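Local atomic coordinates of putative NADPH:quinone reductase (Bacillus thuringiensis, PDB entry 3GMS), a protein that is of unproven function but probably uses NADPH to reduce quinones, as a putative quinone reductase with a zinc-binding-dehydrogenase-like nucleotide-binding domain. Residues E203-M206 / E207-G211; N141-R144 / N145-L148; W252-I255 / V256-K260. One frame throughout, in Å; residues are numbered along the deposited sequence.

Contact 1 of 3, residues E203-M206 / E207-G211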
loop_
_atom_site.group_PDB
_atom_site.type_symbol
_atom_site.label_atom_id
_atom_site.label_comp_id
_atom_site.label_asym_id
_atom_site.label_seq_id
_atom_site.Cartn_x
_atom_site.Cartn_y
_atom_site.Cartn_z
ATOM N N GLU A 203 15.900 -23.521 -4.599
ATOM C CA GLU A 203 16.593 -24.122 -5.750
ATOM C C GLU A 203 16.357 -23.376 -7.075
ATOM O O GLU A 203 17.265 -23.268 -7.898
ATOM C CB GLU A 203 16.245 -25.619 -5.858
ATOM C CG GLU A 203 16.996 -26.507 -4.815
ATOM C CD GLU A 203 18.547 -26.549 -4.990
ATOM O OE1 GLU A 203 19.269 -26.548 -3.954
ATOM O OE2 GLU A 203 19.055 -26.592 -6.149
ATOM N N THR A 204 15.142 -22.838 -7.271
ATOM C CA THR A 204 14.847 -22.140 -8.527
ATOM C C THR A 204 15.589 -20.830 -8.595
ATOM O O THR A 204 16.120 -20.469 -9.645
ATOM C CB THR A 204 13.324 -21.931 -8.774
ATOM O OG1 THR A 204 12.628 -23.184 -8.620
ATOM C CG2 THR A 204 13.093 -21.399 -10.156
ATOM N N VAL A 205 15.637 -20.102 -7.472
ATOM C CA VAL A 205 16.408 -18.852 -7.480
ATOM C C VAL A 205 17.875 -19.139 -7.790
ATOM O O VAL A 205 18.535 -18.388 -8.539
ATOM C CB VAL A 205 16.313 -18.087 -6.135
ATOM C CG1 VAL A 205 17.208 -16.872 -6.171
ATOM C CG2 VAL A 205 14.861 -17.720 -5.875
ATOM N N MET A 206 18.366 -20.221 -7.196
ATOM C CA MET A 206 19.755 -20.670 -7.424
ATOM C C MET A 206 19.985 -20.962 -8.929
ATOM O O MET A 206 20.950 -20.477 -9.520
ATOM C CB MET A 206 20.148 -21.822 -6.463
ATOM C CG MET A 206 20.355 -21.356 -4.972
ATOM S SD MET A 206 21.673 -20.152 -4.747
ATOM C CE MET A 206 23.015 -21.345 -4.932
ATOM N N GLU A 207 19.041 -21.648 -9.571
ATOM C CA GLU A 207 19.141 -21.844 -11.035
ATOM C C GLU A 207 19.101 -20.518 -11.789
ATOM O O GLU A 207 19.929 -20.265 -12.672
ATOM C CB GLU A 207 18.089 -22.853 -11.535
ATOM C CG GLU A 207 18.144 -23.086 -13.059
ATOM C CD GLU A 207 17.477 -24.395 -13.478
ATOM O OE1 GLU A 207 16.905 -25.074 -12.592
ATOM O OE2 GLU A 207 17.525 -24.752 -14.686
ATOM N N LEU A 208 18.178 -19.620 -11.395
ATOM C CA LEU A 208 17.981 -18.394 -12.141
ATOM C C LEU A 208 19.131 -17.442 -11.991
ATOM O O LEU A 208 19.337 -16.569 -12.854
ATOM C CB LEU A 208 16.673 -17.697 -11.715
ATOM C CG LEU A 208 15.392 -18.454 -12.042
ATOM C CD1 LEU A 208 14.217 -17.895 -11.205
ATOM C CD2 LEU A 208 15.095 -18.460 -13.574
ATOM N N THR A 209 19.873 -17.585 -10.884
ATOM C CA THR A 209 21.001 -16.698 -10.610
ATOM C C THR A 209 22.370 -17.375 -10.778
ATOM O O THR A 209 23.387 -16.816 -10.354
ATOM C CB THR A 209 20.925 -16.051 -9.190
ATOM O OG1 THR A 209 20.860 -17.074 -8.183
ATOM C CG2 THR A 209 19.691 -15.184 -9.100
ATOM N N ASN A 210 22.387 -18.558 -11.401
ATOM C CA ASN A 210 23.670 -19.252 -11.650
ATOM C C ASN A 210 24.460 -19.487 -10.345
ATOM O O ASN A 210 25.699 -19.302 -10.297
ATOM C CB ASN A 210 24.540 -18.448 -12.636
ATOM C CG ASN A 210 23.878 -18.269 -13.998
ATOM O OD1 ASN A 210 23.378 -19.222 -14.584
ATOM N ND2 ASN A 210 23.869 -17.029 -14.498
ATOM N N GLY A 211 23.738 -19.874 -9.306
ATOM C CA GLY A 211 24.331 -20.193 -8.024
ATOM C C GLY A 211 24.802 -19.035 -7.168
ATOM O O GLY A 211 25.420 -19.254 -6.136
#

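Contact 2 of 3, residues N141-R144 / N145-L148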
loop_
_atom_site.group_PDB
_atom_site.type_symbol
_atom_site.label_atom_id
_atom_site.label_comp_id
_atom_site.label_asym_id
_atom_site.label_seq_id
_atom_site.Cartn_x
_atom_site.Cartn_y
_atom_site.Cartn_z
ATOM N N ASN A 141 17.710 0.862 -2.833
ATOM C CA ASN A 141 18.435 1.585 -3.867
ATOM C C ASN A 141 18.960 0.643 -4.961
ATOM O O ASN A 141 20.187 0.516 -5.164
ATOM C CB ASN A 141 19.594 2.376 -3.261
ATOM C CG ASN A 141 20.244 3.288 -4.260
ATOM O OD1 ASN A 141 19.662 3.614 -5.302
ATOM N ND2 ASN A 141 21.469 3.710 -3.957
ATOM N N LEU A 142 18.023 -0.016 -5.637
ATOM C CA LEU A 142 18.364 -1.042 -6.628
ATOM C C LEU A 142 19.096 -0.423 -7.802
ATOM O O LEU A 142 18.754 0.656 -8.293
ATOM C CB LEU A 142 17.128 -1.788 -7.118
ATOM C CG LEU A 142 16.354 -2.616 -6.068
ATOM C CD1 LEU A 142 14.957 -2.939 -6.650
ATOM C CD2 LEU A 142 17.127 -3.867 -5.613
ATOM N N GLN A 143 20.082 -1.166 -8.277
ATOM C CA GLN A 143 20.917 -0.738 -9.390
ATOM C C GLN A 143 20.512 -1.474 -10.641
ATOM O O GLN A 143 19.863 -2.516 -10.578
ATOM C CB GLN A 143 22.405 -1.018 -9.072
ATOM C CG GLN A 143 22.972 -0.176 -7.913
ATOM C CD GLN A 143 22.712 1.322 -8.074
ATOM O OE1 GLN A 143 23.164 1.954 -9.034
ATOM N NE2 GLN A 143 21.982 1.899 -7.127
ATOM N N ARG A 144 20.878 -0.919 -11.792
ATOM C CA ARG A 144 20.631 -1.582 -13.068
ATOM C C ARG A 144 21.039 -3.071 -13.022
ATOM O O ARG A 144 22.128 -3.421 -12.575
ATOM C CB ARG A 144 21.342 -0.832 -14.216
ATOM C CG ARG A 144 21.190 -1.502 -15.604
ATOM C CD ARG A 144 21.883 -0.692 -16.738
ATOM N NE ARG A 144 21.132 0.516 -17.090
ATOM C CZ ARG A 144 20.086 0.547 -17.919
ATOM N NH1 ARG A 144 19.474 1.699 -18.152
ATOM N NH2 ARG A 144 19.639 -0.565 -18.508
ATOM N N ASN A 145 20.119 -3.937 -13.417
ATOM C CA ASN A 145 20.329 -5.388 -13.468
ATOM C C ASN A 145 20.359 -6.137 -12.131
ATOM O O ASN A 145 20.584 -7.354 -12.101
ATOM C CB ASN A 145 21.547 -5.736 -14.342
ATOM C CG ASN A 145 21.360 -5.286 -15.777
ATOM O OD1 ASN A 145 20.263 -5.389 -16.344
ATOM N ND2 ASN A 145 22.417 -4.755 -16.363
ATOM N N ASP A 146 20.113 -5.447 -11.016
ATOM C CA ASP A 146 19.995 -6.180 -9.766
ATOM C C ASP A 146 18.850 -7.167 -9.874
ATOM O O ASP A 146 17.878 -6.944 -10.619
ATOM C CB ASP A 146 19.746 -5.271 -8.536
ATOM C CG ASP A 146 21.010 -4.561 -8.034
ATOM O OD1 ASP A 146 22.145 -4.991 -8.367
ATOM O OD2 ASP A 146 20.859 -3.561 -7.293
ATOM N N VAL A 147 18.967 -8.237 -9.105
ATOM C CA VAL A 147 17.940 -9.255 -9.015
ATOM C C VAL A 147 17.154 -9.117 -7.701
ATOM O O VAL A 147 17.714 -9.289 -6.603
ATOM C CB VAL A 147 18.551 -10.604 -9.109
ATOM C CG1 VAL A 147 17.490 -11.653 -9.111
ATOM C CG2 VAL A 147 19.399 -10.666 -10.367
ATOM N N LEU A 148 15.860 -8.784 -7.836
ATOM C CA LEU A 148 14.955 -8.578 -6.687
ATOM C C LEU A 148 13.986 -9.757 -6.585
ATOM O O LEU A 148 13.396 -10.149 -7.615
ATOM C CB LEU A 148 14.160 -7.269 -6.875
ATOM C CG LEU A 148 13.121 -7.009 -5.780
ATOM C CD1 LEU A 148 13.862 -6.731 -4.489
ATOM C CD2 LEU A 148 12.211 -5.824 -6.160
HETATM O O HOH W 1 23.457 -5.052 -10.681
#

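Contact 3 of 3, residues W252-I255 / V256-K260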
loop_
_atom_site.group_PDB
_atom_site.type_symbol
_atom_site.label_atom_id
_atom_site.label_comp_id
_atom_site.label_asym_id
_atom_site.label_seq_id
_atom_site.Cartn_x
_atom_site.Cartn_y
_atom_site.Cartn_z
ATOM N N TRP A 252 15.407 -13.724 12.418
ATOM C CA TRP A 252 16.361 -12.637 12.243
ATOM C C TRP A 252 17.816 -13.015 12.539
ATOM O O TRP A 252 18.734 -12.631 11.804
ATOM C CB TRP A 252 15.955 -11.400 13.102
ATOM C CG TRP A 252 14.589 -10.814 12.778
ATOM C CD1 TRP A 252 13.465 -10.927 13.530
ATOM C CD2 TRP A 252 14.216 -10.040 11.618
ATOM N NE1 TRP A 252 12.413 -10.295 12.915
ATOM C CE2 TRP A 252 12.847 -9.732 11.745
ATOM C CE3 TRP A 252 14.910 -9.572 10.493
ATOM C CZ2 TRP A 252 12.146 -8.993 10.782
ATOM C CZ3 TRP A 252 14.211 -8.826 9.530
ATOM C CH2 TRP A 252 12.842 -8.538 9.690
ATOM N N ALA A 253 18.033 -13.740 13.635
ATOM C CA ALA A 253 19.400 -14.122 14.032
ATOM C C ALA A 253 20.103 -15.011 12.988
ATOM O O ALA A 253 21.267 -14.769 12.616
ATOM C CB ALA A 253 19.391 -14.798 15.428
ATOM N N GLU A 254 19.394 -16.027 12.511
ATOM C CA GLU A 254 19.962 -16.943 11.525
ATOM C C GLU A 254 20.179 -16.283 10.177
ATOM O O GLU A 254 21.183 -16.527 9.509
ATOM C CB GLU A 254 19.073 -18.164 11.338
ATOM C CG GLU A 254 18.958 -18.993 12.595
ATOM C CD GLU A 254 18.854 -20.471 12.302
ATOM O OE1 GLU A 254 19.311 -21.260 13.172
ATOM O OE2 GLU A 254 18.334 -20.832 11.204
ATOM N N ILE A 255 19.229 -15.459 9.761
ATOM C CA ILE A 255 19.394 -14.765 8.497
ATOM C C ILE A 255 20.744 -14.037 8.489
ATOM O O ILE A 255 21.458 -14.061 7.495
ATOM C CB ILE A 255 18.212 -13.797 8.202
ATOM C CG1 ILE A 255 16.962 -14.599 7.847
ATOM C CG2 ILE A 255 18.576 -12.827 7.077
ATOM C CD1 ILE A 255 15.695 -13.743 7.810
ATOM N N VAL A 256 21.104 -13.428 9.624
ATOM C CA VAL A 256 22.361 -12.663 9.747
ATOM C C VAL A 256 23.598 -13.560 9.849
ATOM O O VAL A 256 24.581 -13.334 9.148
ATOM C CB VAL A 256 22.318 -11.633 10.932
ATOM C CG1 VAL A 256 23.715 -11.060 11.238
ATOM C CG2 VAL A 256 21.346 -10.512 10.615
ATOM N N THR A 257 23.536 -14.575 10.705
ATOM C CA THR A 257 24.724 -15.362 11.033
ATOM C C THR A 257 24.924 -16.510 10.046
ATOM O O THR A 257 26.046 -16.750 9.614
ATOM C CB THR A 257 24.715 -15.883 12.491
ATOM O OG1 THR A 257 23.735 -16.922 12.629
ATOM C CG2 THR A 257 24.393 -14.752 13.472
ATOM N N LYS A 258 23.834 -17.182 9.660
ATOM C CA LYS A 258 23.895 -18.309 8.701
ATOM C C LYS A 258 23.869 -17.879 7.215
ATOM O O LYS A 258 24.678 -18.357 6.407
ATOM C CB LYS A 258 22.824 -19.376 9.009
ATOM C CG LYS A 258 22.877 -19.924 10.460
ATOM C CD LYS A 258 22.865 -21.464 10.544
ATOM C CE LYS A 258 21.463 -22.071 10.724
ATOM N NZ LYS A 258 20.574 -21.907 9.530
ATOM N N ALA A 259 22.966 -16.970 6.847
ATOM C CA ALA A 259 22.859 -16.551 5.445
ATOM C C ALA A 259 23.720 -15.327 5.103
ATOM O O ALA A 259 23.925 -15.027 3.926
ATOM C CB ALA A 259 21.401 -16.340 5.043
ATOM N N LYS A 260 24.235 -14.636 6.127
ATOM C CA LYS A 260 25.129 -13.467 5.927
ATOM C C LYS A 260 24.487 -12.298 5.167
ATOM O O LYS A 260 25.166 -11.604 4.414
ATOM C CB LYS A 260 26.462 -13.851 5.234
ATOM C CG LYS A 260 27.577 -14.417 6.122
ATOM C CD LYS A 260 27.241 -15.837 6.608
ATOM C CE LYS A 260 28.481 -16.609 7.067
ATOM N NZ LYS A 260 28.138 -17.446 8.249
#

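Contact 1 of 3, residues E203-M206 / E207-G211
T209 grips the carbonyl oxygen of V205 twice, at the end of helix 201-208. Its hydroxyl OG1 donates to V205 O at 2.7 Å, and its amide N donates to the same oxygen at 2.8 Å. The two donors come from opposite faces of the carbonyl plane. OG1 can fold back because it sits between the backbone N and the carbonyl carbon (chi1 57°). The same hydroxyl also bonds G213 N, which ties the helix end to the chain leading into strand 214-219. This is the close-packed side. V205 is buried against I194 of strand 192-195. T204 and L208 run alongside each other, one turn apart, with T204 CG2 3.8 Å from L208 CD1, and both rest on Y192. The T204 hydroxyl turns back to P200 O.

The helix ends in a Schellman motif. G211 N donates to M206 O at 2.9 Å with a nearly straight bond (168°), and N210 N donates to E207 O at 3.3 Å. N210 is the C-prime residue and has positive phi. M206 forms a snug lid over this turn. Its chain bends at chi2 and chi3, which brings its CE to 3.4 Å from G211 O.

The solvent side is looser. E207 is extended and leads away from the helix. Its carboxylate stays well apart from that of E203, with 7.0 Å between E207 OE1 and E203 OE2.

Contact 2 of 3, residues N141-R144 / N145-L148
D146 turns its carboxylate back toward Q143 with CG anti to its own carbonyl carbon (chi1 -78°) and chi2 at -18°. This places OD2 at the backbone amide of Q143. Q143 N donates to D146 OD2 at 2.7 Å, and the bond is almost straight (169°). The donor arrives from above the carboxylate plane. Q143 CB lies 3.5 Å from the same oxygen, alongside the carboxylate. Q143 bends at chi2, and its NE2 bonds N141 O at 3.0 Å.

The chain reverses here in a type II beta turn from Q143 to D146, closed by D146 N bonding Q143 O at 3.0 Å. N145 takes positive phi, as the third position of this turn does. The turn leads from helix 127-139 into strand 147-150 of the parallel sheet in the Rossmann-like domain.

A water donates to R144 O and to D146 OD1, so each carboxylate oxygen has a partner. R144 and N145 run alongside each other on the solvent side, with R144 CG 3.6 Å from N145 ND2. On the inner side, L142 CD1 meets L148 CD2 at 4.0 Å, the two leucines nearly perpendicular. Both also pack on F170 and A216.

Contact 3 of 3, residues W252-I255 / V256-K260
E254 O is gripped by two backbone amides. K258 N reaches it at 2.7 Å, and A259 N reaches it at 3.2 Å in the carbonyl plane. E254 and K258 are also joined through their side chains. K258 NZ lies 3.0 Å from E254 OE2 in a salt bridge that spans one helical turn, from residue i to i+4. The two chains run alongside, and bends at chi2, chi3 and chi4 of K258 bring NZ above the carboxylate plane of E254. K258 CE packs 3.4 Å from E254 OE1.

Helix 252-257 belongs to a beta-alpha-beta unit between strands 237-241 and 262-265 of the parallel sheet. I255 is buried on the sheet side, against F239 and against A230 of helix 223-231. W252 rests on A263 and I265.

On the outer side T257 N bonds A253 O at 3.0 Å, and T257 OG1 adds a weak bond to the same oxygen. Past the helix, K260 has positive phi. Its NZ bonds T257 O at 2.6 Å, nearly along the C=O axis. The two lysines thus differ in role. The charge of K258 is probably balanced by E254 at the flank of the helix, whereas K260 would be expected to ease the negative C-terminal end.

All three contacts belong to the nucleotide-binding-type domain built on the six-stranded parallel sheet. Along the chain contact 2 comes first, then contact 1, then contact 3. Contact 2 leads into strand 147-150, which is inside the sheet. Contact 1 ends helix 201-208, between edge strand 192-195 and strand 214-219. Contact 3 lies on helix 252-257, before edge strand 262-265. Contacts 1 and 2 have centres 16 Å apart and touch, with T209 CG2 4.2 Å from V147 CG1. Contact 3 touches neither: its nearest atoms are about 10 Å from contact 1 and about 14 Å from contact 2. Contacts 1 and 3 thus sit in different connections between strands, and contact 2 at the entry to the sheet.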